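Side-chain contacts in flavocytochrome C3 fumarate reductase (PDB 1QO8), which catalyses the essentially one-way reduction of fumarate to succinate, using one FAD and four covalently bound c-type hemes in each subunit: residues G214-W217 with L218-L221; V460-Y463 with N464-A468. One frame throughout, in Å; residues are numbered along the deposited sequence.

Contact 1: G214-W217 with L218-L221; sequences GVQW and LESL
Leu221 lays its CD1 methyl over one face of the Trp217 indole, in a CH-pi contact 4.1 Å from the centroid of the six-membered ring and displaced toward the rim. CG of Trp217 stands anti to the backbone N (chi1 158°), which carries the broad ring forward along the last turn of the helix. At the other end of the ring, Leu218 CD2 packs against Trp217 CD1 at 4.0 Å.

The polar contacts belong to a helix that is ending. Leu218 N, Glu219 N and Ser220 N bond to the carbonyls of Gly214, Val215 and Gln216, whereas the bond from Leu221 N to Trp217 O is weak, at 3.5 Å. Ser220 suits this place by its short side chain: OG donates to the same Trp217 O at 2.7 Å.

The Glu219 side chain crosses that of Val215 obliquely, OE1 3.8 Å from Val215 CG1, and OE2 bonds to Gln174. Trp217 NE1 bonds to Asn135, and its ring forms a cation-pi contact with Arg553.

At this C-terminal helix end in the FAD-binding domain, branched leucines and a flat indole suit interhelical packing: Leu218 and Leu221 meet helix 248-262, Trp217 and Leu218 touch helix 543-563, and Val215 and Leu218 meet strand 167-168.

Contact 2: V460-Y463 with N464-A468; sequences VSDY and NGYVA
The ring of Tyr466 lies with one face over the backbone carbonyl of Asp462, whose O sits 3.3 Å above the ring plane and over its centre; Tyr463 N lies over the same face. The aromatic group is thus folded back along the preceding turn, because CG is anti to its own carbonyl carbon (chi1 -48°). The carboxylate of Asp462 runs beside this ring in the same direction, the two planes 37° apart, and Tyr466 OH lies 3.7 Å from Asp462 CB.

The second ring, Tyr463, is met obliquely by Val467 and Tyr466: Val467 CG1 approaches CE2 of Tyr463 at 3.5 Å, and Tyr466 CD2 comes near its CD1. This buried tyrosine also packs on Arg477, while Tyr466 touches Asp472 and Thr473, all three in loops.

Asn464 lies alongside Val460, its ND2 3.4 Å from Val460 CG1. The amide's OD1 takes a hydrogen bond from Met484 N, so a short polar side chain ties this face of the helix to a loop. Regular backbone bonds run beneath, among them Tyr466 N to Asp462 O at 2.9 Å.

A water bridges the outer ends of the first pair, donating to Asp462 OD2 at 2.7 Å and hydrogen-bonded to Tyr466 OH at 2.6 Å. With an alanine at Tyr466, this water is likely to lose its phenol partner and the Asp462 carbonyl its ring cover. The chemistry is that of an amphipathic helix, with Val460 and Tyr463 buried and Ser461 and Gly465 exposed. Tyr466 suits the boundary between the two sides, its ring packing on the backbone while its hydroxyl meets water, and Asp462 shares that solvent link one turn earlier.

How the contacts relate
Both contacts join successive turns of a single helix, contact 1 at the end of helix 201-220 and contact 2 near the end of helix 453-469; their centres are 52 Å apart and they do not touch. Each has a buried and an exposed side. Contact 1 lies nearer the middle of the chain, its centre about 21 Å from the chain centre against about 39 Å for contact 2, and the side chain of Leu218 is about 11 Å from the bound FAD. Its apolar side chains accordingly meet two other helices and a strand. Contact 2 lies far from the FAD and heme sites, and its outside partners are mostly loop residues. Trp217 is covered by a leucine methyl, Tyr466 by a backbone carbonyl in contact 2, where a water joins two side-chain ends.

Contact 1: G214-W217 with L218-L221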
ATOM      1  N   GLY A 214      31.435   0.277  -6.776  1.00 53.47           N
ATOM      2  CA  GLY A 214      30.658   1.258  -7.536  1.00 53.63           C
ATOM      3  C   GLY A 214      31.322   2.624  -7.679  1.00 53.83           C
ATOM      4  O   GLY A 214      31.172   3.214  -8.750  1.00 55.16           O
ATOM      5  N   VAL A 215      31.968   3.173  -6.648  1.00 50.86           N
ATOM      6  CA  VAL A 215      32.635   4.462  -6.698  1.00 50.58           C
ATOM      7  C   VAL A 215      33.794   4.366  -7.716  1.00 51.27           C
ATOM      8  O   VAL A 215      33.897   5.198  -8.604  1.00 49.52           O
ATOM      9  CB  VAL A 215      33.181   4.912  -5.334  1.00 50.34           C
ATOM     10  CG1 VAL A 215      34.188   6.091  -5.437  1.00 46.40           C
ATOM     11  CG2 VAL A 215      32.016   5.310  -4.384  1.00 49.17           C
ATOM     12  N   GLN A 216      34.538   3.258  -7.623  1.00 52.46           N
ATOM     13  CA  GLN A 216      35.568   2.923  -8.566  1.00 55.09           C
ATOM     14  C   GLN A 216      35.111   2.778 -10.005  1.00 53.86           C
ATOM     15  O   GLN A 216      35.716   3.345 -10.929  1.00 55.40           O
ATOM     16  CB  GLN A 216      36.213   1.592  -8.179  1.00 59.91           C
ATOM     17  CG  GLN A 216      37.265   1.726  -7.096  1.00 62.81           C
ATOM     18  CD  GLN A 216      37.687   0.317  -6.699  1.00 67.69           C
ATOM     19  OE1 GLN A 216      38.546  -0.288  -7.364  1.00 72.26           O
ATOM     20  NE2 GLN A 216      37.095  -0.242  -5.670  1.00 67.41           N
ATOM     21  N   TRP A 217      34.009   2.067 -10.175  1.00 51.01           N
ATOM     22  CA  TRP A 217      33.326   2.009 -11.462  1.00 46.01           C
ATOM     23  C   TRP A 217      32.993   3.375 -11.981  1.00 44.29           C
ATOM     24  O   TRP A 217      33.244   3.680 -13.133  1.00 43.04           O
ATOM     25  CB  TRP A 217      32.098   1.109 -11.297  1.00 48.27           C
ATOM     26  CG  TRP A 217      31.004   1.321 -12.314  1.00 49.19           C
ATOM     27  CD1 TRP A 217      29.804   1.925 -12.168  1.00 50.69           C
ATOM     28  CD2 TRP A 217      31.082   0.926 -13.688  1.00 53.41           C
ATOM     29  NE1 TRP A 217      29.077   1.922 -13.353  1.00 52.35           N
ATOM     30  CE2 TRP A 217      29.860   1.279 -14.306  1.00 53.94           C
ATOM     31  CE3 TRP A 217      32.063   0.279 -14.446  1.00 54.36           C
ATOM     32  CZ2 TRP A 217      29.623   1.013 -15.633  1.00 52.88           C
ATOM     33  CZ3 TRP A 217      31.803   0.010 -15.768  1.00 56.09           C
ATOM     34  CH2 TRP A 217      30.609   0.412 -16.369  1.00 54.10           C
ATOM     35  N   LEU A 218      32.409   4.288 -11.177  1.00 44.13           N
ATOM     36  CA  LEU A 218      32.128   5.628 -11.738  1.00 43.38           C
ATOM     37  C   LEU A 218      33.404   6.392 -12.106  1.00 46.39           C
ATOM     38  O   LEU A 218      33.402   7.169 -13.082  1.00 45.12           O
ATOM     39  CB  LEU A 218      31.229   6.402 -10.785  1.00 43.90           C
ATOM     40  CG  LEU A 218      29.835   5.766 -10.547  1.00 42.85           C
ATOM     41  CD1 LEU A 218      29.126   6.396  -9.360  1.00 42.19           C
ATOM     42  CD2 LEU A 218      28.986   5.859 -11.804  1.00 42.94           C
ATOM     43  N   GLU A 219      34.429   6.267 -11.263  1.00 46.77           N
ATOM     44  CA  GLU A 219      35.741   6.806 -11.479  1.00 50.99           C
ATOM     45  C   GLU A 219      36.430   6.225 -12.725  1.00 49.89           C
ATOM     46  O   GLU A 219      36.919   7.060 -13.464  1.00 50.30           O
ATOM     47  CB  GLU A 219      36.738   6.496 -10.323  1.00 50.53           C
ATOM     48  CG  GLU A 219      36.292   7.426  -9.173  1.00 54.82           C
ATOM     49  CD  GLU A 219      36.980   7.003  -7.898  1.00 55.95           C
ATOM     50  OE1 GLU A 219      37.155   5.775  -7.721  1.00 57.50           O
ATOM     51  OE2 GLU A 219      37.396   7.883  -7.125  1.00 57.10           O
ATOM     52  N   SER A 220      36.322   4.933 -12.977  1.00 49.87           N
ATOM     53  CA  SER A 220      36.809   4.451 -14.270  1.00 53.20           C
ATOM     54  C   SER A 220      36.127   5.168 -15.425  1.00 53.51           C
ATOM     55  O   SER A 220      36.708   5.182 -16.508  1.00 56.40           O
ATOM     56  CB  SER A 220      36.625   2.967 -14.498  1.00 53.94           C
ATOM     57  OG  SER A 220      35.272   2.537 -14.417  1.00 53.04           O
ATOM     58  N   LEU A 221      34.948   5.761 -15.318  1.00 51.86           N
ATOM     59  CA  LEU A 221      34.281   6.381 -16.435  1.00 49.27           C
ATOM     60  C   LEU A 221      34.656   7.841 -16.423  1.00 51.12           C
ATOM     61  O   LEU A 221      34.099   8.456 -17.314  1.00 52.04           O
ATOM     62  CB  LEU A 221      32.742   6.232 -16.314  1.00 50.22           C
ATOM     63  CG  LEU A 221      32.258   4.787 -16.093  1.00 52.05           C
ATOM     64  CD1 LEU A 221      30.724   4.630 -15.966  1.00 47.50           C
ATOM     65  CD2 LEU A 221      32.794   3.855 -17.188  1.00 50.80           C
TER

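Contact 2: V460-Y463 with N464-A468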
ATOM      1  N   VAL A 460       8.796  40.478  15.281  1.00 43.18           N
ATOM      2  CA  VAL A 460      10.131  41.041  15.356  1.00 45.58           C
ATOM      3  C   VAL A 460      10.458  41.748  16.672  1.00 45.01           C
ATOM      4  O   VAL A 460      11.567  41.458  17.190  1.00 44.94           O
ATOM      5  CB  VAL A 460      10.305  41.994  14.161  1.00 46.29           C
ATOM      6  CG1 VAL A 460      11.703  42.610  14.262  1.00 47.66           C
ATOM      7  CG2 VAL A 460      10.214  41.223  12.836  1.00 48.24           C
ATOM      8  N   SER A 461       9.584  42.595  17.240  1.00 46.96           N
ATOM      9  CA  SER A 461       9.981  43.079  18.617  1.00 48.93           C
ATOM     10  C   SER A 461       9.888  42.014  19.666  1.00 45.97           C
ATOM     11  O   SER A 461      10.814  41.862  20.504  1.00 48.02           O
ATOM     12  CB  SER A 461       9.202  44.343  19.012  1.00 54.54           C
ATOM     13  OG  SER A 461       7.938  44.044  19.576  1.00 62.43           O
ATOM     14  N   ASP A 462       8.867  41.121  19.647  1.00 45.84           N
ATOM     15  CA  ASP A 462       8.954  40.051  20.667  1.00 44.42           C
ATOM     16  C   ASP A 462      10.241  39.315  20.450  1.00 45.65           C
ATOM     17  O   ASP A 462      10.906  39.012  21.426  1.00 44.26           O
ATOM     18  CB  ASP A 462       7.823  39.031  20.508  1.00 48.74           C
ATOM     19  CG  ASP A 462       6.464  39.581  20.921  1.00 52.01           C
ATOM     20  OD1 ASP A 462       6.482  40.716  21.470  1.00 50.93           O
ATOM     21  OD2 ASP A 462       5.455  38.873  20.679  1.00 52.46           O
ATOM     22  N   TYR A 463      10.491  38.842  19.167  1.00 41.49           N
ATOM     23  CA  TYR A 463      11.650  37.919  19.112  1.00 38.42           C
ATOM     24  C   TYR A 463      12.936  38.703  19.440  1.00 36.50           C
ATOM     25  O   TYR A 463      13.843  38.082  19.983  1.00 36.31           O
ATOM     26  CB  TYR A 463      11.767  37.348  17.678  1.00 35.32           C
ATOM     27  CG  TYR A 463      12.835  36.291  17.584  1.00 32.54           C
ATOM     28  CD1 TYR A 463      12.565  34.983  17.909  1.00 34.30           C
ATOM     29  CD2 TYR A 463      14.087  36.588  17.158  1.00 35.52           C
ATOM     30  CE1 TYR A 463      13.487  33.944  17.877  1.00 34.86           C
ATOM     31  CE2 TYR A 463      15.074  35.581  17.055  1.00 33.26           C
ATOM     32  CZ  TYR A 463      14.767  34.333  17.430  1.00 33.78           C
ATOM     33  OH  TYR A 463      15.749  33.374  17.279  1.00 34.97           O
ATOM     34  N   ASN A 464      13.126  39.942  19.008  1.00 38.49           N
ATOM     35  CA  ASN A 464      14.332  40.683  19.415  1.00 43.67           C
ATOM     36  C   ASN A 464      14.476  40.784  20.946  1.00 46.72           C
ATOM     37  O   ASN A 464      15.576  40.639  21.498  1.00 45.19           O
ATOM     38  CB  ASN A 464      14.332  42.116  18.816  1.00 45.05           C
ATOM     39  CG  ASN A 464      14.484  42.034  17.271  1.00 45.60           C
ATOM     40  OD1 ASN A 464      14.918  40.990  16.744  1.00 45.40           O
ATOM     41  ND2 ASN A 464      14.106  43.094  16.548  1.00 43.30           N
ATOM     42  N   GLY A 465      13.350  40.874  21.669  1.00 48.26           N
ATOM     43  CA  GLY A 465      13.379  40.861  23.143  1.00 47.20           C
ATOM     44  C   GLY A 465      13.744  39.465  23.603  1.00 49.41           C
ATOM     45  O   GLY A 465      14.415  39.351  24.627  1.00 49.28           O
ATOM     46  N   TYR A 466      13.344  38.386  22.880  1.00 48.32           N
ATOM     47  CA  TYR A 466      13.802  37.066  23.274  1.00 46.73           C
ATOM     48  C   TYR A 466      15.293  36.961  22.999  1.00 46.61           C
ATOM     49  O   TYR A 466      15.949  36.150  23.672  1.00 43.46           O
ATOM     50  CB  TYR A 466      13.078  35.856  22.659  1.00 44.34           C
ATOM     51  CG  TYR A 466      11.564  35.925  22.712  1.00 47.87           C
ATOM     52  CD1 TYR A 466      10.972  36.536  23.853  1.00 48.60           C
ATOM     53  CD2 TYR A 466      10.731  35.438  21.705  1.00 47.66           C
ATOM     54  CE1 TYR A 466       9.616  36.681  23.952  1.00 47.98           C
ATOM     55  CE2 TYR A 466       9.358  35.554  21.785  1.00 48.88           C
ATOM     56  CZ  TYR A 466       8.817  36.174  22.935  1.00 50.78           C
ATOM     57  OH  TYR A 466       7.458  36.333  23.040  1.00 45.71           O
ATOM     58  N   VAL A 467      15.827  37.756  22.006  1.00 46.51           N
ATOM     59  CA  VAL A 467      17.274  37.499  21.912  1.00 44.95           C
ATOM     60  C   VAL A 467      17.960  38.343  23.040  1.00 45.61           C
ATOM     61  O   VAL A 467      18.958  37.830  23.515  1.00 43.57           O
ATOM     62  CB  VAL A 467      17.918  37.466  20.572  1.00 45.72           C
ATOM     63  CG1 VAL A 467      16.981  37.452  19.306  1.00 44.87           C
ATOM     64  CG2 VAL A 467      19.131  38.336  20.361  1.00 42.75           C
ATOM     65  N   ALA A 468      17.520  39.505  23.398  1.00 44.98           N
ATOM     66  CA  ALA A 468      18.144  40.309  24.483  1.00 49.44           C
ATOM     67  C   ALA A 468      18.035  39.605  25.836  1.00 51.17           C
ATOM     68  O   ALA A 468      18.959  39.782  26.614  1.00 53.41           O
ATOM     69  CB  ALA A 468      17.543  41.725  24.424  1.00 44.73           C
TER
HETATM   70  O   HOH W   1       5.786  36.224  21.063  1.00 45.02           O